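PDB 6OD8: putative aspartyl-tRNA synthetase from Leishmania major, which probably joins L-aspartate to tRNA(Asp) at the expense of ATP, giving L-aspartyl-tRNA(Asp), AMP and diphosphate, as a class II aminoacyl-tRNA synthetase. Local coordinates for residues M134-T139 / S177-P182; F469-D474 / G485-H490; R456-M461 / L502-T507. All blocks are in the same frame, centred on the assembly; numbering follows the deposited sequence.

Contact 1: M134-T139 / S177-P182; sequences MGQIAT and SLRTLP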
loop_
_atom_site.group_PDB
_atom_site.type_symbol
_atom_site.label_atom_id
_atom_site.label_comp_id
_atom_site.label_asym_id
_atom_site.label_seq_id
_atom_site.Cartn_x
_atom_site.Cartn_y
_atom_site.Cartn_z
ATOM N N MET A 134 39.146 4.543 -20.924
ATOM C CA MET A 134 38.202 3.470 -20.635
ATOM C C MET A 134 38.803 2.449 -19.679
ATOM O O MET A 134 38.131 1.984 -18.748
ATOM C CB MET A 134 37.770 2.791 -21.927
ATOM C CG MET A 134 36.902 3.652 -22.792
ATOM S SD MET A 134 36.726 2.926 -24.426
ATOM C CE MET A 134 35.660 1.526 -24.038
ATOM N N GLY A 135 40.072 2.094 -19.885
ATOM C CA GLY A 135 40.700 1.097 -19.036
ATOM C C GLY A 135 40.787 1.490 -17.575
ATOM O O GLY A 135 40.854 0.610 -16.712
ATOM N N GLN A 136 40.778 2.790 -17.269
ATOM C CA GLN A 136 40.972 3.240 -15.895
ATOM C C GLN A 136 39.699 3.733 -15.205
ATOM O O GLN A 136 39.778 4.177 -14.053
ATOM C CB GLN A 136 42.060 4.331 -15.846
ATOM C CG GLN A 136 41.731 5.628 -16.591
ATOM C CD GLN A 136 40.808 6.536 -15.791
ATOM O OE1 GLN A 136 41.143 6.949 -14.676
ATOM N NE2 GLN A 136 39.626 6.822 -16.343
ATOM N N ILE A 137 38.535 3.687 -15.865
ATOM C CA ILE A 137 37.295 4.065 -15.192
ATOM C C ILE A 137 37.064 3.116 -14.023
ATOM O O ILE A 137 37.263 1.901 -14.140
ATOM C CB ILE A 137 36.108 4.045 -16.172
ATOM C CG1 ILE A 137 36.384 4.989 -17.348
ATOM C CG2 ILE A 137 34.802 4.434 -15.485
ATOM C CD1 ILE A 137 35.312 5.014 -18.424
ATOM N N ALA A 138 36.671 3.668 -12.880
ATOM C CA ALA A 138 36.385 2.829 -11.717
ATOM C C ALA A 138 35.105 2.037 -11.948
ATOM O O ALA A 138 34.107 2.575 -12.439
ATOM C CB ALA A 138 36.246 3.686 -10.458
ATOM N N THR A 139 35.127 0.744 -11.597
ATOM C CA THR A 139 33.898 -0.028 -11.722
ATOM C C THR A 139 32.828 0.577 -10.822
ATOM O O THR A 139 33.125 1.187 -9.786
ATOM C CB THR A 139 34.117 -1.505 -11.367
ATOM O OG1 THR A 139 34.483 -1.610 -9.999
ATOM C CG2 THR A 139 35.235 -2.101 -12.229
ATOM N N SER A 177 32.507 6.314 -9.361
ATOM C CA SER A 177 32.509 5.546 -8.134
ATOM C C SER A 177 33.879 5.640 -7.484
ATOM O O SER A 177 34.898 5.799 -8.159
ATOM C CB SER A 177 32.165 4.082 -8.436
ATOM O OG SER A 177 32.233 3.265 -7.280
ATOM N N LEU A 178 33.901 5.540 -6.160
ATOM C CA LEU A 178 35.140 5.204 -5.486
ATOM C C LEU A 178 35.755 3.954 -6.115
ATOM O O LEU A 178 35.049 3.046 -6.581
ATOM C CB LEU A 178 34.879 4.976 -3.994
ATOM C CG LEU A 178 34.373 6.205 -3.238
ATOM C CD1 LEU A 178 34.117 5.880 -1.773
ATOM C CD2 LEU A 178 35.363 7.355 -3.376
ATOM N N ARG A 179 37.091 3.913 -6.140
ATOM C CA ARG A 179 37.797 2.711 -6.561
ATOM C C ARG A 179 37.850 1.660 -5.464
ATOM O O ARG A 179 38.219 0.515 -5.744
ATOM C CB ARG A 179 39.216 3.049 -7.008
ATOM C CG ARG A 179 39.256 4.142 -8.036
ATOM C CD ARG A 179 40.681 4.330 -8.584
ATOM N NE ARG A 179 40.684 5.329 -9.648
ATOM C CZ ARG A 179 40.429 5.052 -10.925
ATOM N NH1 ARG A 179 40.163 3.806 -11.295
ATOM N NH2 ARG A 179 40.447 6.017 -11.840
ATOM N N THR A 180 37.488 2.029 -4.233
ATOM C CA THR A 180 37.409 1.109 -3.102
ATOM C C THR A 180 35.938 0.784 -2.841
ATOM O O THR A 180 35.172 1.650 -2.405
ATOM C CB THR A 180 38.056 1.721 -1.869
ATOM O OG1 THR A 180 39.360 2.198 -2.219
ATOM C CG2 THR A 180 38.168 0.683 -0.770
ATOM N N LEU A 181 35.544 -0.440 -3.147
ATOM C CA LEU A 181 34.175 -0.907 -2.953
ATOM C C LEU A 181 34.058 -1.631 -1.620
ATOM O O LEU A 181 35.031 -2.227 -1.152
ATOM C CB LEU A 181 33.755 -1.852 -4.087
ATOM C CG LEU A 181 33.720 -1.253 -5.493
ATOM C CD1 LEU A 181 33.368 -2.311 -6.508
ATOM C CD2 LEU A 181 32.715 -0.118 -5.555
ATOM N N PRO A 182 32.892 -1.596 -0.965
ATOM C CA PRO A 182 32.738 -2.383 0.273
ATOM C C PRO A 182 32.863 -3.876 0.033
ATOM O O PRO A 182 33.227 -4.617 0.949
ATOM C CB PRO A 182 31.332 -2.001 0.760
ATOM C CG PRO A 182 30.613 -1.544 -0.469
ATOM C CD PRO A 182 31.657 -0.891 -1.341
HETATM O O HOH W 1 35.314 0.939 -8.047
#
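R179 reaches across to the backbone near the C-terminal end of helix 128-136 and holds the carbonyl of Q136 end-on with both terminal nitrogens. NH1 lies 2.8 Å from Q136 O and NH2 lies 3.0 Å from the same oxygen, which sits in the plane of the guanidinium. Arginine suits this place because its two outer N-H groups can converge on one carbonyl oxygen. A chain extended from CG to NE spans the gap. The amide of Q136 adds a weak bond from R179 NH2 to OE1, while its NE2 is bonded to F133 O.

A138, small enough to fit under the arginine, places CB over one face of the guanidinium and 3.9 Å from R179 CG; CB also meets S177 O at 3.4 Å. T139 touches L181 through OG1, 3.7 Å from CD1, the two side chains crossing at about a right angle. One water donates to both T139 O and L178 O, linking backbones that do not bond directly.

Behind the contact, M134 and I137 pack on strand 170-173 of the OB-fold sheet, and M134 also meets strand 104-111. S177, L181 and P182 also pack on L518 of the second subunit.

Contact 2: F469-D474 / G485-H490; sequences FTNSYD and GAQRIH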
loop_
_atom_site.group_PDB
_atom_site.type_symbol
_atom_site.label_atom_id
_atom_site.label_comp_id
_atom_site.label_asym_id
_atom_site.label_seq_id
_atom_site.Cartn_x
_atom_site.Cartn_y
_atom_site.Cartn_z
ATOM N N PHE A 469 -11.767 -25.738 21.169
ATOM C CA PHE A 469 -11.257 -25.328 19.868
ATOM C C PHE A 469 -11.930 -24.032 19.427
ATOM O O PHE A 469 -12.904 -23.565 20.031
ATOM C CB PHE A 469 -11.449 -26.442 18.822
ATOM C CG PHE A 469 -10.742 -27.739 19.183
ATOM C CD1 PHE A 469 -9.388 -27.904 18.911
ATOM C CD2 PHE A 469 -11.433 -28.782 19.806
ATOM C CE1 PHE A 469 -8.726 -29.090 19.242
ATOM C CE2 PHE A 469 -10.776 -29.975 20.150
ATOM C CZ PHE A 469 -9.418 -30.131 19.865
ATOM N N THR A 470 -11.399 -23.460 18.344
ATOM C CA THR A 470 -11.822 -22.149 17.872
ATOM C C THR A 470 -12.125 -22.200 16.387
ATOM O O THR A 470 -11.690 -23.100 15.656
ATOM C CB THR A 470 -10.746 -21.079 18.126
ATOM O OG1 THR A 470 -9.516 -21.500 17.515
ATOM C CG2 THR A 470 -10.538 -20.881 19.632
ATOM N N ASN A 471 -12.897 -21.206 15.960
ATOM C CA ASN A 471 -13.230 -20.999 14.558
ATOM C C ASN A 471 -12.059 -20.282 13.895
ATOM O O ASN A 471 -12.133 -19.104 13.553
ATOM C CB ASN A 471 -14.502 -20.170 14.444
ATOM C CG ASN A 471 -15.718 -20.899 14.951
ATOM O OD1 ASN A 471 -15.736 -22.127 14.979
ATOM N ND2 ASN A 471 -16.752 -20.147 15.340
ATOM N N SER A 472 -10.968 -21.025 13.701
ATOM C CA SER A 472 -9.718 -20.404 13.264
ATOM C C SER A 472 -8.890 -21.414 12.481
ATOM O O SER A 472 -9.113 -22.618 12.574
ATOM C CB SER A 472 -8.915 -19.893 14.460
ATOM O OG SER A 472 -8.444 -20.973 15.237
ATOM N N TYR A 473 -7.913 -20.913 11.723
ATOM C CA TYR A 473 -7.028 -21.792 10.962
ATOM C C TYR A 473 -5.657 -21.130 10.842
ATOM O O TYR A 473 -5.512 -19.914 10.999
ATOM C CB TYR A 473 -7.601 -22.100 9.559
ATOM C CG TYR A 473 -7.631 -20.852 8.712
ATOM C CD1 TYR A 473 -6.502 -20.442 7.990
ATOM C CD2 TYR A 473 -8.762 -20.042 8.684
ATOM C CE1 TYR A 473 -6.501 -19.254 7.255
ATOM C CE2 TYR A 473 -8.782 -18.854 7.944
ATOM C CZ TYR A 473 -7.653 -18.467 7.236
ATOM O OH TYR A 473 -7.679 -17.291 6.521
ATOM N N ASP A 474 -4.654 -21.946 10.521
ATOM C CA ASP A 474 -3.340 -21.465 10.113
ATOM C C ASP A 474 -3.058 -21.972 8.704
ATOM O O ASP A 474 -3.458 -23.083 8.346
ATOM C CB ASP A 474 -2.217 -21.979 11.030
ATOM C CG ASP A 474 -1.957 -21.088 12.237
ATOM O OD1 ASP A 474 -2.756 -20.168 12.514
ATOM O OD2 ASP A 474 -0.935 -21.339 12.920
ATOM N N GLY A 485 -6.061 -17.069 10.289
ATOM C CA GLY A 485 -7.360 -16.446 10.083
ATOM C C GLY A 485 -8.381 -16.974 11.069
ATOM O O GLY A 485 -8.270 -18.095 11.566
ATOM N N ALA A 486 -9.403 -16.157 11.344
ATOM C CA ALA A 486 -10.418 -16.598 12.298
ATOM C C ALA A 486 -11.666 -15.740 12.207
ATOM O O ALA A 486 -11.624 -14.586 11.761
ATOM C CB ALA A 486 -9.905 -16.539 13.733
ATOM N N GLN A 487 -12.770 -16.318 12.668
ATOM C CA GLN A 487 -13.913 -15.514 13.076
ATOM C C GLN A 487 -13.605 -14.806 14.393
ATOM O O GLN A 487 -13.099 -15.420 15.347
ATOM C CB GLN A 487 -15.166 -16.390 13.239
ATOM C CG GLN A 487 -16.386 -15.572 13.658
ATOM C CD GLN A 487 -17.656 -16.404 13.884
ATOM O OE1 GLN A 487 -17.635 -17.640 13.866
ATOM N NE2 GLN A 487 -18.779 -15.715 14.073
ATOM N N ARG A 488 -13.956 -13.518 14.465
ATOM C CA ARG A 488 -13.798 -12.752 15.694
ATOM C C ARG A 488 -15.053 -12.862 16.557
ATOM O O ARG A 488 -16.133 -13.216 16.082
ATOM C CB ARG A 488 -13.544 -11.268 15.403
ATOM C CG ARG A 488 -12.620 -10.991 14.199
ATOM C CD ARG A 488 -11.247 -11.631 14.355
ATOM N NE ARG A 488 -10.408 -11.275 13.204
ATOM C CZ ARG A 488 -9.238 -11.824 12.900
ATOM N NH1 ARG A 488 -8.703 -12.810 13.633
ATOM N NH2 ARG A 488 -8.607 -11.383 11.826
ATOM N N ILE A 489 -14.916 -12.472 17.820
ATOM C CA ILE A 489 -16.057 -12.396 18.733
ATOM C C ILE A 489 -16.681 -11.018 18.544
ATOM O O ILE A 489 -16.067 -10.000 18.891
ATOM C CB ILE A 489 -15.634 -12.618 20.190
ATOM C CG1 ILE A 489 -15.020 -14.016 20.370
ATOM C CG2 ILE A 489 -16.823 -12.412 21.138
ATOM C CD1 ILE A 489 -14.530 -14.299 21.793
ATOM N N HIS A 490 -17.893 -10.966 17.989
ATOM C CA HIS A 490 -18.509 -9.667 17.726
ATOM C C HIS A 490 -19.474 -9.260 18.830
ATOM O O HIS A 490 -20.030 -8.156 18.784
ATOM C CB HIS A 490 -19.206 -9.654 16.354
ATOM C CG HIS A 490 -20.271 -10.689 16.208
ATOM N ND1 HIS A 490 -19.992 -12.037 16.102
ATOM C CD2 HIS A 490 -21.621 -10.581 16.174
ATOM C CE1 HIS A 490 -21.123 -12.711 16.010
ATOM N NE2 HIS A 490 -22.128 -11.855 16.063
#
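Backbone hydrogen bonds tie S472-D474 to G485-Q487 as neighbouring antiparallel strands, their axes 4.7 Å apart. Y473 and G485 form a hydrogen-bonded pair, with Y473 N to G485 O at 2.8 Å and G485 N to Y473 O at 3.0 Å. One step along, S472 and A486 are a non-hydrogen-bonded pair, and Q487 N then bonds to N471 O at 3.0 Å. N471 is the centre of an inverse gamma turn leading into its strand.

Two CA-H...O contacts, A486 to N471 O and S472 to G485 O, support the ladder. Among apolar contacts, S472 CB meets A486 CB at 3.6 Å, small residues that let the strands come close. The Y473 ring folds back over its partner: with chi1 at 67°, CG lies between the backbone N and carbonyl carbon, and G485 CA sits over the ring face, 3.9 Å from its centroid. Glycine suits this place, since a CB would run into the tyrosine hydroxyl.

Polar side chains meet where N471 and Q487 run side by side, amide planes 12° apart, joined by a weak bond from ND2 to OE1. The two amides thus satisfy each other only in part in this buried place: Q487 OE1 and NE2 are taken up by S65 and V63 of the second subunit, which extends the hairpin's polar network into the dimer interface.

Contact 3: R456-M461 / L502-T507; sequences RPFYTM and LNVDLT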
loop_
_atom_site.group_PDB
_atom_site.type_symbol
_atom_site.label_atom_id
_atom_site.label_comp_id
_atom_site.label_asym_id
_atom_site.label_seq_id
_atom_site.Cartn_x
_atom_site.Cartn_y
_atom_site.Cartn_z
ATOM N N ARG A 456 -4.929 -19.342 20.918
ATOM C CA ARG A 456 -5.478 -18.252 20.127
ATOM C C ARG A 456 -5.776 -17.033 20.991
ATOM O O ARG A 456 -6.039 -17.160 22.193
ATOM C CB ARG A 456 -6.766 -18.687 19.409
ATOM C CG ARG A 456 -6.544 -19.790 18.396
ATOM C CD ARG A 456 -5.322 -19.529 17.517
ATOM N NE ARG A 456 -5.677 -19.652 16.117
ATOM C CZ ARG A 456 -4.824 -19.875 15.121
ATOM N NH1 ARG A 456 -3.531 -20.026 15.357
ATOM N NH2 ARG A 456 -5.283 -19.955 13.883
ATOM N N PRO A 457 -5.767 -15.837 20.389
ATOM C CA PRO A 457 -6.025 -14.598 21.131
ATOM C C PRO A 457 -7.447 -14.518 21.667
ATOM O O PRO A 457 -8.346 -15.250 21.256
ATOM C CB PRO A 457 -5.792 -13.507 20.065
ATOM C CG PRO A 457 -4.983 -14.121 19.033
ATOM C CD PRO A 457 -5.354 -15.573 19.001
ATOM N N PHE A 458 -7.650 -13.544 22.566
ATOM C CA PHE A 458 -8.919 -13.400 23.275
ATOM C C PHE A 458 -10.076 -13.075 22.331
ATOM O O PHE A 458 -11.231 -13.365 22.655
ATOM C CB PHE A 458 -8.798 -12.315 24.373
ATOM C CG PHE A 458 -8.626 -10.916 23.834
ATOM C CD1 PHE A 458 -9.721 -10.068 23.712
ATOM C CD2 PHE A 458 -7.378 -10.458 23.422
ATOM C CE1 PHE A 458 -9.575 -8.793 23.192
ATOM C CE2 PHE A 458 -7.217 -9.172 22.899
ATOM C CZ PHE A 458 -8.317 -8.340 22.785
ATOM N N TYR A 459 -9.802 -12.450 21.184
ATOM C CA TYR A 459 -10.858 -12.073 20.242
ATOM C C TYR A 459 -11.265 -13.202 19.281
ATOM O O TYR A 459 -12.098 -12.974 18.402
ATOM C CB TYR A 459 -10.444 -10.838 19.429
ATOM C CG TYR A 459 -9.046 -10.874 18.845
ATOM C CD1 TYR A 459 -8.766 -11.599 17.685
ATOM C CD2 TYR A 459 -8.006 -10.178 19.448
ATOM C CE1 TYR A 459 -7.497 -11.638 17.162
ATOM C CE2 TYR A 459 -6.719 -10.198 18.908
ATOM C CZ TYR A 459 -6.480 -10.933 17.779
ATOM O OH TYR A 459 -5.224 -10.997 17.234
ATOM N N THR A 460 -10.723 -14.410 19.436
ATOM C CA THR A 460 -11.065 -15.519 18.543
ATOM C C THR A 460 -12.346 -16.215 19.006
ATOM O O THR A 460 -12.447 -16.623 20.168
ATOM C CB THR A 460 -9.922 -16.524 18.519
ATOM O OG1 THR A 460 -8.710 -15.832 18.195
ATOM C CG2 THR A 460 -10.194 -17.622 17.479
ATOM N N MET A 461 -13.307 -16.388 18.086
ATOM C CA MET A 461 -14.560 -17.076 18.409
ATOM C C MET A 461 -14.321 -18.562 18.647
ATOM O O MET A 461 -13.675 -19.230 17.835
ATOM C CB MET A 461 -15.580 -16.891 17.277
ATOM C CG MET A 461 -16.974 -17.502 17.566
ATOM S SD MET A 461 -17.938 -16.542 18.736
ATOM C CE MET A 461 -18.549 -15.227 17.635
ATOM N N LEU A 502 -8.646 -15.781 29.681
ATOM C CA LEU A 502 -7.254 -15.790 29.264
ATOM C C LEU A 502 -6.385 -14.874 30.112
ATOM O O LEU A 502 -5.186 -14.754 29.834
ATOM C CB LEU A 502 -7.146 -15.394 27.785
ATOM C CG LEU A 502 -7.728 -16.414 26.806
ATOM C CD1 LEU A 502 -7.578 -15.921 25.396
ATOM C CD2 LEU A 502 -7.046 -17.770 26.958
ATOM N N ASN A 503 -6.964 -14.234 31.132
ATOM C CA ASN A 503 -6.260 -13.294 32.007
ATOM C C ASN A 503 -5.695 -12.113 31.230
ATOM O O ASN A 503 -4.628 -11.588 31.562
ATOM C CB ASN A 503 -5.155 -13.990 32.809
ATOM C CG ASN A 503 -5.694 -14.711 34.021
ATOM O OD1 ASN A 503 -6.540 -14.177 34.741
ATOM N ND2 ASN A 503 -5.225 -15.937 34.249
ATOM N N VAL A 504 -6.411 -11.679 30.193
ATOM C CA VAL A 504 -5.987 -10.557 29.364
ATOM C C VAL A 504 -6.703 -9.301 29.833
ATOM O O VAL A 504 -7.917 -9.311 30.088
ATOM C CB VAL A 504 -6.255 -10.816 27.869
ATOM C CG1 VAL A 504 -5.978 -9.555 27.067
ATOM C CG2 VAL A 504 -5.400 -11.969 27.367
ATOM N N ASP A 505 -5.945 -8.214 29.937
ATOM C CA ASP A 505 -6.429 -6.965 30.497
ATOM C C ASP A 505 -6.919 -6.071 29.365
ATOM O O ASP A 505 -6.133 -5.658 28.506
ATOM C CB ASP A 505 -5.308 -6.289 31.286
ATOM C CG ASP A 505 -5.696 -4.926 31.802
ATOM O OD1 ASP A 505 -6.840 -4.782 32.286
ATOM O OD2 ASP A 505 -4.849 -4.006 31.728
ATOM N N LEU A 506 -8.212 -5.776 29.360
ATOM C CA LEU A 506 -8.799 -4.970 28.304
ATOM C C LEU A 506 -8.953 -3.507 28.694
ATOM O O LEU A 506 -9.388 -2.704 27.854
ATOM C CB LEU A 506 -10.155 -5.544 27.877
ATOM C CG LEU A 506 -10.167 -6.905 27.165
ATOM C CD1 LEU A 506 -11.312 -6.975 26.176
ATOM C CD2 LEU A 506 -8.846 -7.242 26.470
ATOM N N THR A 507 -8.572 -3.134 29.921
ATOM C CA THR A 507 -8.584 -1.720 30.303
ATOM C C THR A 507 -7.882 -0.806 29.301
ATOM O O THR A 507 -8.379 0.312 29.085
ATOM C CB THR A 507 -7.984 -1.498 31.712
ATOM O OG1 THR A 507 -6.577 -1.808 31.739
ATOM C CG2 THR A 507 -8.720 -2.325 32.759
#
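A type I beta turn, P457 to T460, presents F458 to the loop that follows helix 492-501. The turn is closed by a backbone bond 3.1 Å long, for which P457 contributes the carbonyl O that T460 N meets. F458, at the second position, carries the contact. A chi1 of 68° swings its ring over its own backbone and toward the row formed by L502, V504 and L506.

Each of these three touches a different part of the phenylalanine. L502 reaches its base: CD1 comes within 3.6 Å of F458 CA and 3.9 Å of F458 CB, and the same methyl brushes R456 O. The side chain of V504 crosses that of F458 at about a right angle, CG1 standing 4.0 Å from F458 CD2. L506 lies over one face of the ring in a CH-pi contact, its CD2 4.0 Å from the centroid and 22° off the ring normal. The opposite face is met by CD2 of Y459, so the ring is held between a leucine methyl and a neighbouring aromatic. Branched aliphatic residues suit these positions, since their methyls can fit a flat ring without asking for polar partners.

No hydrogen bond crosses between the segments; polarity stays on the margins, where R498 of helix 492-501 bonds to P457 O and where T507 OG1 bonds to D505 OD2 at 2.8 Å. L495 and A499 of that helix and Y512 of helix 510-514 also pack on F458. N503 takes the positive phi of 60° that ends the helix. The contact thus pairs a Schellman C-cap after helix 492-501, and the loop beyond it that supplies aliphatic side chains, with the phenylalanine of a type I turn.

Contact 1 comes first along the chain, its centre 57 Å from that of contact 2 and 59 Å from that of contact 3, on the opposite side of the chain's centre. It joins helix 128-136 of the OB fold to the loop between strand 170-173 and helix 185-189. Contact 2 is nested within the loop closed by contact 3; their centres are 13 Å apart and both belong to the class II catalytic domain, with its mainly antiparallel sheet. They meet directly: R456 forms a salt bridge with D474, coupling the surface turn to hairpin 472-487. Contacts 1 and 2 touch the second subunit, so the OB-fold region and the catalytic domain both reach it.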